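Local coordinates for putative uncharacterized protein TTHB071 (Thermus thermophilus, PDB 3AYV) that is of uncharacterized function but binds zinc ions in a TIM barrel, and may, as in related AP endonucleases, act on phosphodiester bonds in DNA, at residues 1-12 and 216-228. Sequence-based numbering, arbitrary orientation.
Sequences MDVRLAFPLSRA and LDRTMVLEVREDP. With ZN (zinc ion), chain F.
Asp2 OD2 takes the hydroxyl of Thr219 from above its carboxylate plane, OG1 to OD2 2.8 Å, and also accepts Arg4 NH2 through its syn lone pair. Arg4 grips the carboxylate side-on: its NE points almost straight at Asp2 OD1, 2.9 Å away, and Asp91 is a second salt-bridge partner of NH2. With CG of Asp2 anti to the backbone N (chi1 -178°), the carboxylate swings over toward Thr219 and lies beside the arginine. Thr219 CG2 packs over one face of the guanidinium, toward its rim, 3.4 Å from Arg4 NE, while OG1 bonds the carboxylate. In place of Asp2, an asparagine would probably weaken the grip on Arg4, leaving the guanidinium with Asp91 as its charged mate and without the aspartate's. The two backbones run parallel, Met220 N to Asp2 O at 2.9 Å and Leu222 N to Arg4 O at 2.7 Å being two of four rungs. On the sheet face of Val3 and Leu5, Val3 sends CG2 to the Met220 methyl, and its CG1 lies 3.9 Å from Leu222 CG. Farther along, the Leu5 and Pro228 side chains cross at about a right angle, Leu5 CD1 3.7 Å from Pro228 CG. On the other face, that of Arg4, Ala6 CB packs against Val221 CG1 and Glu223 CG. Just past its strand, Glu223 turns OE2 onto a zinc ion, 2.4 Å off, shared with Glu136, Asp162 and His187. Strand 3-8 thus meets strand 219-222 as first against last, the seam that closes the eight-stranded TIM barrel beside its metal site.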
ATOM      1  N   MET A   1     -16.379  -6.299   7.968  1.00 25.93           N
ATOM      2  CA  MET A   1     -15.066  -6.205   7.258  1.00 25.57           C
ATOM      3  C   MET A   1     -14.735  -4.750   6.952  1.00 24.56           C
ATOM      4  O   MET A   1     -15.620  -3.959   6.589  1.00 25.46           O
ATOM      5  CB  MET A   1     -15.101  -7.017   5.952  1.00 25.59           C
ATOM      6  CG  MET A   1     -15.041  -8.532   6.153  1.00 26.90           C
ATOM      7  SD  MET A   1     -15.038  -9.454   4.615  1.00 29.40           S
ATOM      8  CE  MET A   1     -16.672  -9.032   3.980  1.00 26.33           C
ATOM      9  N   ASP A   2     -13.453  -4.415   7.089  1.00 23.01           N
ATOM     10  CA  ASP A   2     -12.928  -3.100   6.772  1.00 21.65           C
ATOM     11  C   ASP A   2     -12.397  -3.170   5.332  1.00 20.59           C
ATOM     12  O   ASP A   2     -11.273  -3.620   5.113  1.00 19.48           O
ATOM     13  CB  ASP A   2     -11.795  -2.752   7.753  1.00 21.42           C
ATOM     14  CG  ASP A   2     -11.207  -1.365   7.528  1.00 20.57           C
ATOM     15  OD1 ASP A   2     -11.605  -0.651   6.577  1.00 18.84           O
ATOM     16  OD2 ASP A   2     -10.314  -0.985   8.331  1.00 20.05           O
ATOM     17  N   VAL A   3     -13.233  -2.760   4.381  1.00 19.62           N
ATOM     18  CA  VAL A   3     -12.908  -2.858   2.956  1.00 19.81           C
ATOM     19  C   VAL A   3     -12.907  -1.462   2.399  1.00 19.13           C
ATOM     20  O   VAL A   3     -13.861  -0.705   2.594  1.00 18.84           O
ATOM     21  CB  VAL A   3     -13.896  -3.767   2.155  1.00 19.73           C
ATOM     22  CG1 VAL A   3     -13.365  -4.006   0.745  1.00 20.28           C
ATOM     23  CG2 VAL A   3     -14.077  -5.105   2.845  1.00 20.28           C
ATOM     24  N   ARG A   4     -11.817  -1.112   1.717  1.00 17.72           N
ATOM     25  CA  ARG A   4     -11.593   0.243   1.285  1.00 16.94           C
ATOM     26  C   ARG A   4     -11.323   0.227  -0.212  1.00 16.58           C
ATOM     27  O   ARG A   4     -10.835  -0.779  -0.744  1.00 17.08           O
ATOM     28  CB  ARG A   4     -10.384   0.843   2.004  1.00 16.75           C
ATOM     29  CG  ARG A   4     -10.405   0.633   3.506  1.00 17.72           C
ATOM     30  CD  ARG A   4      -9.601   1.635   4.262  1.00 17.41           C
ATOM     31  NE  ARG A   4      -9.651   1.331   5.701  1.00 15.72           N
ATOM     32  CZ  ARG A   4      -8.833   1.867   6.604  1.00 17.29           C
ATOM     33  NH1 ARG A   4      -7.890   2.731   6.229  1.00 17.67           N
ATOM     34  NH2 ARG A   4      -8.944   1.532   7.880  1.00 18.02           N
ATOM     35  N   LEU A   5     -11.657   1.326  -0.880  1.00 17.43           N
ATOM     36  CA  LEU A   5     -11.318   1.504  -2.297  1.00 17.39           C
ATOM     37  C   LEU A   5     -10.104   2.409  -2.499  1.00 17.23           C
ATOM     38  O   LEU A   5     -10.064   3.526  -1.985  1.00 17.22           O
ATOM     39  CB  LEU A   5     -12.514   2.075  -3.074  1.00 17.90           C
ATOM     40  CG  LEU A   5     -12.282   2.245  -4.576  1.00 16.87           C
ATOM     41  CD1 LEU A   5     -12.098   0.905  -5.286  1.00 19.81           C
ATOM     42  CD2 LEU A   5     -13.443   3.032  -5.189  1.00 19.05           C
ATOM     43  N   ALA A   6      -9.129   1.924  -3.262  1.00 16.50           N
ATOM     44  CA  ALA A   6      -7.992   2.742  -3.704  1.00 16.07           C
ATOM     45  C   ALA A   6      -8.402   3.652  -4.848  1.00 16.59           C
ATOM     46  O   ALA A   6      -9.008   3.196  -5.799  1.00 17.75           O
ATOM     47  CB  ALA A   6      -6.823   1.838  -4.158  1.00 15.49           C
ATOM     48  N   PHE A   7      -8.057   4.928  -4.750  1.00 16.43           N
ATOM     49  CA  PHE A   7      -8.207   5.875  -5.863  1.00 17.26           C
ATOM     50  C   PHE A   7      -7.200   7.001  -5.675  1.00 17.64           C
ATOM     51  O   PHE A   7      -6.836   7.334  -4.548  1.00 17.91           O
ATOM     52  CB  PHE A   7      -9.652   6.449  -5.925  1.00 17.63           C
ATOM     53  CG  PHE A   7     -10.103   7.114  -4.644  1.00 16.23           C
ATOM     54  CD1 PHE A   7     -10.681   6.366  -3.633  1.00 18.01           C
ATOM     55  CD2 PHE A   7      -9.932   8.481  -4.454  1.00 17.10           C
ATOM     56  CE1 PHE A   7     -11.081   6.969  -2.435  1.00 18.19           C
ATOM     57  CE2 PHE A   7     -10.329   9.110  -3.256  1.00 18.03           C
ATOM     58  CZ  PHE A   7     -10.930   8.353  -2.255  1.00 17.41           C
ATOM     59  N   PRO A   8      -6.724   7.590  -6.779  1.00 18.66           N
ATOM     60  CA  PRO A   8      -5.889   8.778  -6.637  1.00 19.59           C
ATOM     61  C   PRO A   8      -6.703  10.002  -6.212  1.00 19.96           C
ATOM     62  O   PRO A   8      -7.888  10.126  -6.575  1.00 20.48           O
ATOM     63  CB  PRO A   8      -5.317   8.978  -8.041  1.00 20.19           C
ATOM     64  CG  PRO A   8      -6.320   8.330  -8.948  1.00 21.12           C
ATOM     65  CD  PRO A   8      -6.875   7.164  -8.183  1.00 19.09           C
ATOM     66  N   LEU A   9      -6.065  10.898  -5.466  1.00 19.81           N
ATOM     67  CA  LEU A   9      -6.654  12.180  -5.103  1.00 21.22           C
ATOM     68  C   LEU A   9      -7.186  12.892  -6.361  1.00 22.67           C
ATOM     69  O   LEU A   9      -8.246  13.544  -6.319  1.00 23.01           O
ATOM     70  CB  LEU A   9      -5.614  13.033  -4.383  1.00 20.41           C
ATOM     71  CG  LEU A   9      -6.042  14.435  -3.951  1.00 21.22           C
ATOM     72  CD1 LEU A   9      -7.275  14.328  -3.018  1.00 19.04           C
ATOM     73  CD2 LEU A   9      -4.863  15.150  -3.299  1.00 20.98           C
ATOM     74  N   SER A  10      -6.485  12.711  -7.483  1.00 23.38           N
ATOM     75  CA  SER A  10      -6.863  13.333  -8.754  1.00 25.54           C
ATOM     76  C   SER A  10      -8.211  12.845  -9.291  1.00 26.96           C
ATOM     77  O   SER A  10      -8.793  13.488 -10.166  1.00 27.18           O
ATOM     78  CB  SER A  10      -5.769  13.135  -9.813  1.00 24.72           C
ATOM     79  OG  SER A  10      -5.573  11.761 -10.092  1.00 24.71           O
ATOM     80  N   ARG A  11      -8.703  11.723  -8.770  1.00 28.69           N
ATOM     81  CA  ARG A  11      -9.985  11.174  -9.208  1.00 30.50           C
ATOM     82  C   ARG A  11     -10.962  11.036  -8.059  1.00 30.89           C
ATOM     83  O   ARG A  11     -11.840  10.186  -8.112  1.00 31.64           O
ATOM     84  CB  ARG A  11      -9.788   9.811  -9.876  1.00 31.09           C
ATOM     85  CG  ARG A  11      -9.145   9.885 -11.234  1.00 33.80           C
ATOM     86  CD  ARG A  11      -8.699   8.513 -11.704  1.00 38.79           C
ATOM     87  NE  ARG A  11      -7.563   8.644 -12.614  1.00 42.68           N
ATOM     88  CZ  ARG A  11      -6.649   7.700 -12.849  1.00 45.77           C
ATOM     89  NH1 ARG A  11      -6.716   6.507 -12.249  1.00 46.67           N
ATOM     90  NH2 ARG A  11      -5.658   7.951 -13.695  1.00 47.07           N
ATOM     91  N   ALA A  12     -10.804  11.850  -7.018  1.00 32.01           N
ATOM     92  CA  ALA A  12     -11.627  11.709  -5.814  1.00 34.01           C
ATOM     93  C   ALA A  12     -13.096  12.010  -6.111  1.00 35.72           C
ATOM     94  O   ALA A  12     -13.975  11.246  -5.716  1.00 35.70           O
ATOM     95  CB  ALA A  12     -11.111  12.591  -4.686  1.00 33.58           C
ATOM     96  N   LEU A 216      -9.597 -11.905   6.594  1.00 22.35           N
ATOM     97  CA  LEU A 216     -10.790 -11.077   6.398  1.00 22.84           C
ATOM     98  C   LEU A 216     -11.115 -10.100   7.531  1.00 23.43           C
ATOM     99  O   LEU A 216     -11.957  -9.209   7.367  1.00 24.03           O
ATOM    100  CB  LEU A 216     -12.011 -11.959   6.071  1.00 22.62           C
ATOM    101  CG  LEU A 216     -11.887 -12.718   4.746  1.00 23.08           C
ATOM    102  CD1 LEU A 216     -13.117 -13.565   4.487  1.00 23.06           C
ATOM    103  CD2 LEU A 216     -11.654 -11.782   3.563  1.00 21.55           C
ATOM    104  N   ASP A 217     -10.434 -10.253   8.668  1.00 24.25           N
ATOM    105  CA  ASP A 217     -10.603  -9.340   9.798  1.00 25.33           C
ATOM    106  C   ASP A 217      -9.592  -8.175   9.776  1.00 25.16           C
ATOM    107  O   ASP A 217      -9.628  -7.294  10.659  1.00 25.05           O
ATOM    108  CB  ASP A 217     -10.537 -10.113  11.135  1.00 26.52           C
ATOM    109  CG  ASP A 217      -9.242 -10.924  11.301  1.00 30.91           C
ATOM    110  OD1 ASP A 217      -8.604 -11.335  10.293  1.00 35.03           O
ATOM    111  OD2 ASP A 217      -8.859 -11.172  12.461  1.00 34.90           O
ATOM    112  N   ARG A 218      -8.719  -8.179   8.759  1.00 24.04           N
ATOM    113  CA  ARG A 218      -7.725  -7.125   8.526  1.00 23.23           C
ATOM    114  C   ARG A 218      -8.256  -6.083   7.545  1.00 21.90           C
ATOM    115  O   ARG A 218      -9.225  -6.330   6.812  1.00 21.38           O
ATOM    116  CB  ARG A 218      -6.442  -7.725   7.935  1.00 23.76           C
ATOM    117  CG  ARG A 218      -5.345  -8.105   8.939  1.00 27.25           C
ATOM    118  CD  ARG A 218      -5.651  -9.367   9.696  1.00 31.31           C
ATOM    119  NE  ARG A 218      -4.437 -10.096  10.064  1.00 32.53           N
ATOM    120  CZ  ARG A 218      -4.415 -11.379  10.394  1.00 34.84           C
ATOM    121  NH1 ARG A 218      -5.550 -12.081  10.422  1.00 36.22           N
ATOM    122  NH2 ARG A 218      -3.267 -11.966  10.708  1.00 34.75           N
ATOM    123  N   THR A 219      -7.618  -4.920   7.519  1.00 19.92           N
ATOM    124  CA  THR A 219      -7.992  -3.895   6.561  1.00 18.79           C
ATOM    125  C   THR A 219      -7.622  -4.403   5.171  1.00 18.54           C
ATOM    126  O   THR A 219      -6.508  -4.902   4.964  1.00 17.63           O
ATOM    127  CB  THR A 219      -7.338  -2.552   6.864  1.00 19.11           C
ATOM    128  OG1 THR A 219      -7.725  -2.130   8.184  1.00 19.35           O
ATOM    129  CG2 THR A 219      -7.794  -1.492   5.856  1.00 17.93           C
ATOM    130  N   MET A 220      -8.585  -4.305   4.250  1.00 17.29           N
ATOM    131  CA  MET A 220      -8.412  -4.742   2.879  1.00 17.49           C
ATOM    132  C   MET A 220      -8.709  -3.590   1.931  1.00 16.90           C
ATOM    133  O   MET A 220      -9.734  -2.906   2.068  1.00 17.69           O
ATOM    134  CB  MET A 220      -9.306  -5.936   2.598  1.00 17.58           C
ATOM    135  CG  MET A 220      -8.819  -7.214   3.265  1.00 19.26           C
ATOM    136  SD  MET A 220     -10.089  -8.464   3.187  1.00 20.91           S
ATOM    137  CE  MET A 220     -11.344  -7.707   4.236  1.00 21.89           C
ATOM    138  N   VAL A 221      -7.787  -3.354   0.994  1.00 15.13           N
ATOM    139  CA  VAL A 221      -7.907  -2.253   0.066  1.00 14.57           C
ATOM    140  C   VAL A 221      -8.093  -2.860  -1.321  1.00 14.31           C
ATOM    141  O   VAL A 221      -7.287  -3.667  -1.760  1.00 14.02           O
ATOM    142  CB  VAL A 221      -6.629  -1.359   0.026  1.00 14.68           C
ATOM    143  CG1 VAL A 221      -6.811  -0.246  -1.033  1.00 13.48           C
ATOM    144  CG2 VAL A 221      -6.372  -0.735   1.383  1.00 14.60           C
ATOM    145  N   LEU A 222      -9.175  -2.499  -1.982  1.00 14.87           N
ATOM    146  CA  LEU A 222      -9.405  -2.950  -3.341  1.00 15.82           C
ATOM    147  C   LEU A 222      -8.638  -2.026  -4.281  1.00 15.70           C
ATOM    148  O   LEU A 222      -9.024  -0.884  -4.518  1.00 15.31           O
ATOM    149  CB  LEU A 222     -10.903  -2.963  -3.676  1.00 15.79           C
ATOM    150  CG  LEU A 222     -11.727  -3.865  -2.748  1.00 17.18           C
ATOM    151  CD1 LEU A 222     -13.207  -3.761  -3.114  1.00 17.70           C
ATOM    152  CD2 LEU A 222     -11.250  -5.318  -2.855  1.00 17.01           C
ATOM    153  N   GLU A 223      -7.530  -2.542  -4.790  1.00 16.95           N
ATOM    154  CA  GLU A 223      -6.678  -1.821  -5.711  1.00 17.96           C
ATOM    155  C   GLU A 223      -7.070  -2.258  -7.113  1.00 18.45           C
ATOM    156  O   GLU A 223      -6.357  -3.005  -7.777  1.00 17.25           O
ATOM    157  CB  GLU A 223      -5.243  -2.166  -5.398  1.00 19.14           C
ATOM    158  CG  GLU A 223      -4.828  -1.409  -4.154  1.00 22.93           C
ATOM    159  CD  GLU A 223      -3.448  -0.962  -4.240  1.00 28.90           C
ATOM    160  OE1 GLU A 223      -3.168   0.246  -3.974  1.00 30.12           O
ATOM    161  OE2 GLU A 223      -2.644  -1.856  -4.578  1.00 31.01           O
ATOM    162  N   VAL A 224      -8.254  -1.814  -7.514  1.00 19.29           N
ATOM    163  CA  VAL A 224      -8.930  -2.324  -8.695  1.00 20.47           C
ATOM    164  C   VAL A 224      -9.266  -1.160  -9.605  1.00 21.83           C
ATOM    165  O   VAL A 224      -9.806  -0.137  -9.154  1.00 21.33           O
ATOM    166  CB  VAL A 224     -10.212  -3.117  -8.290  1.00 21.10           C
ATOM    167  CG1 VAL A 224     -11.070  -3.469  -9.491  1.00 22.18           C
ATOM    168  CG2 VAL A 224      -9.830  -4.408  -7.558  1.00 19.70           C
ATOM    169  N   ARG A 225      -8.958  -1.310 -10.890  1.00 23.27           N
ATOM    170  CA  ARG A 225      -9.121  -0.201 -11.812  1.00 26.25           C
ATOM    171  C   ARG A 225     -10.479  -0.161 -12.485  1.00 27.44           C
ATOM    172  O   ARG A 225     -10.870   0.862 -13.047  1.00 29.67           O
ATOM    173  CB  ARG A 225      -7.930  -0.106 -12.774  1.00 26.59           C
ATOM    174  CG  ARG A 225      -6.716   0.504 -12.046  1.00 30.60           C
ATOM    175  CD  ARG A 225      -5.662   1.078 -12.994  1.00 36.17           C
ATOM    176  NE  ARG A 225      -4.731   0.051 -13.453  1.00 40.25           N
ATOM    177  CZ  ARG A 225      -3.560  -0.227 -12.872  1.00 42.85           C
ATOM    178  NH1 ARG A 225      -3.149   0.448 -11.800  1.00 43.44           N
ATOM    179  NH2 ARG A 225      -2.789  -1.188 -13.376  1.00 43.60           N
ATOM    180  N   GLU A 226     -11.226  -1.254 -12.371  1.00 27.94           N
ATOM    181  CA  GLU A 226     -12.587  -1.336 -12.908  1.00 28.51           C
ATOM    182  C   GLU A 226     -13.567  -1.166 -11.745  1.00 28.27           C
ATOM    183  O   GLU A 226     -13.135  -1.039 -10.598  1.00 28.48           O
ATOM    184  CB  GLU A 226     -12.786  -2.685 -13.612  1.00 29.01           C
ATOM    185  CG  GLU A 226     -12.188  -3.931 -12.884  1.00 30.23           C
ATOM    186  CD  GLU A 226     -12.017  -5.166 -13.800  1.00 31.80           C
ATOM    187  OE1 GLU A 226     -12.177  -5.024 -15.034  1.00 35.46           O
ATOM    188  OE2 GLU A 226     -11.719  -6.281 -13.307  1.00 25.46           O
ATOM    189  N   ASP A 227     -14.878  -1.182 -12.017  1.00 27.24           N
ATOM    190  CA  ASP A 227     -15.843  -1.143 -10.931  1.00 26.88           C
ATOM    191  C   ASP A 227     -15.564  -2.229  -9.898  1.00 25.56           C
ATOM    192  O   ASP A 227     -15.486  -3.394 -10.246  1.00 25.97           O
ATOM    193  CB  ASP A 227     -17.278  -1.326 -11.421  1.00 27.40           C
ATOM    194  CG  ASP A 227     -18.276  -1.030 -10.319  1.00 30.16           C
ATOM    195  OD1 ASP A 227     -18.586   0.171 -10.094  1.00 33.46           O
ATOM    196  OD2 ASP A 227     -18.692  -1.987  -9.634  1.00 28.81           O
ATOM    197  N   PRO A 228     -15.456  -1.849  -8.618  1.00 25.34           N
ATOM    198  CA  PRO A 228     -15.049  -2.816  -7.598  1.00 24.92           C
ATOM    199  C   PRO A 228     -16.154  -3.710  -7.040  1.00 24.79           C
ATOM    200  O   PRO A 228     -15.868  -4.568  -6.198  1.00 24.78           O
ATOM    201  CB  PRO A 228     -14.478  -1.927  -6.488  1.00 25.00           C
ATOM    202  CG  PRO A 228     -15.244  -0.628  -6.609  1.00 25.58           C
ATOM    203  CD  PRO A 228     -15.684  -0.504  -8.056  1.00 24.60           C
TER
HETATM  204 ZN    ZN F 256      -0.425  -2.595  -3.892  1.00 71.78          ZN
HETATM  205  O   HOH W   1     -11.718  -6.509   7.834  1.00 19.29           O
HETATM  206  O   HOH W   2      -0.513  -0.095  -4.257  1.00 27.13           O
HETATM  207  O   HOH W   3      -0.757  -2.017  -6.219  1.00 20.80           O